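Local coordinates for alkaline phosphatase (Antarctic bacterium, PDB 2W5V), which probably hydrolyses phosphate monoesters under alkaline conditions, using two zinc ions and one magnesium ion as cofactors, at residues B[265-270]-B[330-335]; B[298-303]-B[340-345]. The protein carries 1 engineered substitution. All coordinates share one frame; numbering follows the deposited sequence.

Interaction 1: B[265-270]-B[330-335]; sequences NNASYL and PTFSTG. With MG (magnesium ion), chain J.
Asn265 and Phe332 bring the two backbones to 6.1 Å between their CA atoms, where the loop 330-335 passes the short turn that joins helix 258-263 to helix 267-291; at Ala267 and Pro330 the CA atoms are 6.5 Å apart. The aromatic ring of Phe332 carries most of the contact. Asn265 CA sits squarely over one face, 3.5 Å from the ring centroid, in a CH-pi contact. Further out, the flat end of the Asn265 side chain stacks above the CB-CG root of Phe332, its plane turned only 5° from that of the ring. Leu270 CD1 meets the ring at its edge, 4.0 Å from Phe332 CE1. Beside this, the methyl CB of Ala267 rests on Pro330 CB at 3.9 Å.

Asn266 turns away from the loop. Its chi1 of -176° swings the amide to the side of the backbone carbonyl carbon, and the amide oxygen serves two partners: OD1 accepts a bond of 3.1 Å from Tyr269 N, which approaches from above the carbonyl plane, and binds the magnesium ion at 2.5 Å. Ser268 OG is the second protein ligand, also 2.5 Å from the magnesium ion, and four waters complete the sphere; two of these also accept bonds from Asn266 ND2 and Ser268 N. Glu224 hydrogen-bonds to Ser268 OG from outside.

The turn thus closes one helix with a Schellman motif at Asn265 and starts the next with an asparagine N-cap that is also a magnesium ligand.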
# COMPACT_ATOMS: atom_id res chain seq x y z
N ASN B 265 -5.89 19.08 -6.57
CA ASN B 265 -7.09 18.29 -6.28
C ASN B 265 -7.90 18.10 -7.56
O ASN B 265 -9.13 18.29 -7.58
CB ASN B 265 -7.94 18.94 -5.18
CG ASN B 265 -7.29 18.87 -3.80
OD1 ASN B 265 -6.14 18.42 -3.63
ND2 ASN B 265 -8.02 19.32 -2.80
N ASN B 266 -7.20 17.72 -8.62
CA ASN B 266 -7.79 17.56 -9.95
C ASN B 266 -7.76 16.09 -10.37
O ASN B 266 -6.75 15.61 -10.89
CB ASN B 266 -7.01 18.41 -10.96
CG ASN B 266 -7.62 18.37 -12.36
OD1 ASN B 266 -8.32 17.43 -12.72
ND2 ASN B 266 -7.34 19.40 -13.15
N ALA B 267 -8.86 15.37 -10.16
CA ALA B 267 -8.88 13.93 -10.41
C ALA B 267 -8.51 13.53 -11.84
O ALA B 267 -7.70 12.62 -12.04
CB ALA B 267 -10.24 13.33 -10.02
N SER B 268 -9.11 14.17 -12.84
CA SER B 268 -8.84 13.72 -14.20
C SER B 268 -7.37 13.96 -14.58
O SER B 268 -6.78 13.17 -15.30
CB SER B 268 -9.78 14.37 -15.22
OG SER B 268 -9.52 15.76 -15.37
N TYR B 269 -6.81 15.05 -14.09
CA TYR B 269 -5.39 15.36 -14.31
C TYR B 269 -4.55 14.26 -13.68
O TYR B 269 -3.70 13.64 -14.35
CB TYR B 269 -5.08 16.72 -13.68
CG TYR B 269 -3.69 17.28 -13.90
CD1 TYR B 269 -2.82 16.75 -14.85
CD2 TYR B 269 -3.26 18.39 -13.17
CE1 TYR B 269 -1.55 17.29 -15.05
CE2 TYR B 269 -1.99 18.93 -13.37
CZ TYR B 269 -1.15 18.38 -14.31
OH TYR B 269 0.10 18.93 -14.49
N LEU B 270 -4.79 13.99 -12.40
CA LEU B 270 -4.07 12.96 -11.66
C LEU B 270 -4.18 11.62 -12.37
O LEU B 270 -3.18 10.94 -12.63
CB LEU B 270 -4.62 12.85 -10.24
CG LEU B 270 -3.87 11.97 -9.24
CD1 LEU B 270 -4.18 12.44 -7.83
CD2 LEU B 270 -4.22 10.49 -9.43
N PRO B 330 -13.80 10.23 -6.86
CA PRO B 330 -12.54 10.60 -6.18
C PRO B 330 -12.68 11.86 -5.32
O PRO B 330 -13.32 12.81 -5.74
CB PRO B 330 -11.57 10.84 -7.33
CG PRO B 330 -12.11 10.00 -8.45
CD PRO B 330 -13.61 10.06 -8.31
N THR B 331 -12.10 11.83 -4.12
CA THR B 331 -12.08 12.98 -3.23
C THR B 331 -10.65 13.26 -2.77
O THR B 331 -9.75 12.43 -2.96
CB THR B 331 -12.96 12.75 -1.97
OG1 THR B 331 -12.54 11.57 -1.29
CG2 THR B 331 -14.43 12.61 -2.36
N PHE B 332 -10.44 14.43 -2.18
CA PHE B 332 -9.13 14.84 -1.69
C PHE B 332 -9.32 15.46 -0.31
O PHE B 332 -10.41 15.92 0.01
CB PHE B 332 -8.53 15.92 -2.59
CG PHE B 332 -8.22 15.47 -3.99
CD1 PHE B 332 -6.96 14.97 -4.30
CD2 PHE B 332 -9.16 15.58 -5.00
CE1 PHE B 332 -6.66 14.58 -5.59
CE2 PHE B 332 -8.86 15.18 -6.29
CZ PHE B 332 -7.60 14.69 -6.58
N SER B 333 -8.26 15.52 0.49
CA SER B 333 -8.37 16.12 1.81
C SER B 333 -7.29 17.15 2.11
O SER B 333 -7.32 17.78 3.15
CB SER B 333 -8.35 15.04 2.89
OG SER B 333 -7.07 14.44 2.99
N THR B 334 -6.32 17.30 1.21
CA THR B 334 -5.26 18.28 1.42
C THR B 334 -4.72 18.79 0.09
O THR B 334 -4.86 18.14 -0.95
CB THR B 334 -4.11 17.71 2.33
OG1 THR B 334 -3.06 18.68 2.45
CG2 THR B 334 -3.54 16.43 1.75
N GLY B 335 -4.13 19.97 0.11
CA GLY B 335 -3.46 20.49 -1.07
C GLY B 335 -1.98 20.13 -1.11
O GLY B 335 -1.28 20.49 -2.06
MG MG J . -10.28 17.78 -14.16
O HOH W 1 -8.84 18.86 -15.80
O HOH W 2 -11.33 16.13 -12.60
O HOH W 3 -12.46 17.59 -15.55
O HOH W 4 -10.72 19.99 -13.00

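Interaction 2: B[298-303]-B[340-345]; sequences VTSDHE and TLIPVF. With ZN (zinc ion), chain H.
Phe345 turns the edge of its ring to Val298, whose carbonyl O lies near the ring plane, 3.7 Å from Phe345 CD2. Tyr63 meets the same ring with the planes steeply inclined. The second flat group, the imidazole of His302, has Asp301 OD1 over one face, displaced toward the rim, and also stacks with the ring of His337. In the plane of this imidazole, ND1 donates to Glu303 O, which fixes the rotation of the ring and leaves NE2 to bind the zinc ion at 2.1 Å. Asp301 OD2 binds the same ion at 2.0 Å, and Asp43 and the phosphoserine at position 84 complete the site.

Val298 and Phe345 form an antiparallel hydrogen-bonded pair: Val298 N to Phe345 O and Phe345 N to Val298 O are both 2.8 Å and nearly straight. This pairing belongs to the large central sheet of the alkaline phosphatase fold, in which strand 342-347 runs against both of its neighbours, 294-299 and 68-73. Past Thr299 the backbones diverge, and side chains and water take over. With chi1 at -166°, Thr299 OG1 lies beside the carbonyl carbon of its own residue and reaches across to donate to Pro343 O at 3.1 Å from above the carbonyl plane. Water 5 donates to the same oxygen and to Ser300 OG, whose other partners include Ala45 O.

Where the chains part, Ile342 packs between them with both its branches. CG2 packs 3.6 Å from Ser300 O, a buried carbonyl oxygen that has no polar partner in the model, while CD1 lies against the His302-Glu303 peptide. At the far end Thr340 CG2 touches Glu303 CB at 3.5 Å; the Glu303 chain then bends at chi2, carrying its carboxylate away to Ser338, Gly306 and Gln49.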
# COMPACT_ATOMS: atom_id res chain seq x y z
N VAL B 298 9.85 0.25 -9.30
CA VAL B 298 8.83 1.30 -9.40
C VAL B 298 8.43 1.75 -8.00
O VAL B 298 8.07 0.92 -7.15
CB VAL B 298 7.55 0.80 -10.10
CG1 VAL B 298 6.48 1.88 -10.07
CG2 VAL B 298 7.84 0.36 -11.54
N THR B 299 8.49 3.05 -7.74
CA THR B 299 8.06 3.55 -6.45
C THR B 299 7.66 5.02 -6.58
O THR B 299 7.68 5.56 -7.68
CB THR B 299 9.14 3.37 -5.36
OG1 THR B 299 8.56 3.56 -4.06
CG2 THR B 299 10.28 4.37 -5.55
N SER B 300 7.32 5.65 -5.46
CA SER B 300 7.00 7.07 -5.44
C SER B 300 7.82 7.74 -4.34
O SER B 300 8.37 7.07 -3.47
CB SER B 300 5.51 7.29 -5.13
OG SER B 300 4.70 6.42 -5.90
N ASP B 301 7.89 9.06 -4.36
CA ASP B 301 8.64 9.78 -3.34
C ASP B 301 7.79 10.07 -2.11
O ASP B 301 8.32 10.18 -1.01
CB ASP B 301 9.29 11.06 -3.92
CG ASP B 301 8.28 12.02 -4.56
OD1 ASP B 301 7.16 11.58 -4.89
OD2 ASP B 301 8.63 13.22 -4.73
N HIS B 302 6.47 10.15 -2.30
CA HIS B 302 5.49 10.44 -1.24
C HIS B 302 4.10 10.45 -1.90
O HIS B 302 3.99 10.29 -3.12
CB HIS B 302 5.76 11.81 -0.65
CG HIS B 302 5.75 12.90 -1.68
ND1 HIS B 302 4.59 13.44 -2.17
CD2 HIS B 302 6.77 13.47 -2.36
CE1 HIS B 302 4.89 14.34 -3.10
NE2 HIS B 302 6.20 14.38 -3.23
N GLU B 303 3.06 10.64 -1.09
CA GLU B 303 1.69 10.75 -1.61
C GLU B 303 1.32 12.22 -1.63
O GLU B 303 1.89 13.01 -0.87
CB GLU B 303 0.71 10.01 -0.68
CG GLU B 303 -0.72 9.87 -1.23
CD GLU B 303 -1.68 11.03 -0.88
OE1 GLU B 303 -1.34 11.93 -0.07
OE2 GLU B 303 -2.80 11.03 -1.44
N THR B 340 2.09 8.96 4.35
CA THR B 340 1.83 7.52 4.27
C THR B 340 3.04 6.76 3.74
O THR B 340 3.83 7.29 2.96
CB THR B 340 0.63 7.18 3.35
OG1 THR B 340 0.49 5.75 3.26
CG2 THR B 340 0.85 7.76 1.97
N LEU B 341 3.19 5.51 4.18
CA LEU B 341 4.16 4.62 3.57
C LEU B 341 3.78 4.45 2.10
O LEU B 341 2.61 4.57 1.72
CB LEU B 341 4.17 3.25 4.26
CG LEU B 341 4.55 3.17 5.74
CD1 LEU B 341 4.53 1.70 6.21
CD2 LEU B 341 5.90 3.76 5.98
N ILE B 342 4.78 4.14 1.28
CA ILE B 342 4.63 4.09 -0.18
C ILE B 342 5.04 2.72 -0.71
O ILE B 342 6.09 2.21 -0.35
CB ILE B 342 5.52 5.18 -0.82
CG1 ILE B 342 4.98 6.58 -0.48
CG2 ILE B 342 5.70 4.94 -2.32
CD1 ILE B 342 3.60 6.88 -1.07
N PRO B 343 4.23 2.13 -1.60
CA PRO B 343 4.56 0.83 -2.20
C PRO B 343 5.79 0.90 -3.10
O PRO B 343 6.00 1.89 -3.81
CB PRO B 343 3.33 0.50 -3.06
CG PRO B 343 2.27 1.45 -2.64
CD PRO B 343 2.94 2.66 -2.07
N VAL B 344 6.60 -0.15 -3.04
CA VAL B 344 7.72 -0.34 -3.95
C VAL B 344 7.45 -1.63 -4.70
O VAL B 344 7.08 -2.64 -4.10
CB VAL B 344 9.02 -0.56 -3.16
CG1 VAL B 344 10.17 -0.91 -4.11
CG2 VAL B 344 9.33 0.67 -2.31
N PHE B 345 7.63 -1.59 -6.02
CA PHE B 345 7.46 -2.77 -6.86
C PHE B 345 8.79 -3.08 -7.54
O PHE B 345 9.47 -2.17 -8.02
CB PHE B 345 6.39 -2.53 -7.94
CG PHE B 345 5.05 -2.10 -7.40
CD1 PHE B 345 4.06 -3.04 -7.11
CD2 PHE B 345 4.77 -0.76 -7.20
CE1 PHE B 345 2.82 -2.64 -6.62
CE2 PHE B 345 3.53 -0.35 -6.71
CZ PHE B 345 2.55 -1.31 -6.42
ZN ZN H . 7.25 14.67 -5.01
O HOH W 5 4.68 3.59 -5.67
O HOH W 6 4.55 9.64 1.82

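Overall arrangement
Interaction 2 lies in the core, with every touching residue buried, whereas 265-270 with 330-335 sits nearer the surface and is only partly buried. Helix 267-291, which begins in interaction 1, leads directly into strand 294-299 of interaction 2, and its Phe277 and Ile281 pack on Val298. The central sheet gives the inner contact strand-to-strand hydrogen bonds; the outer one, between a helix start and an irregular loop, is dominated by packing about an aromatic ring, including a stacked amide. Each has a metal at one side: zinc of the active centre in 298-303, a largely hydrated magnesium ion in 265-270. The centres are about 18 Å apart, and both contacts touch the second subunit.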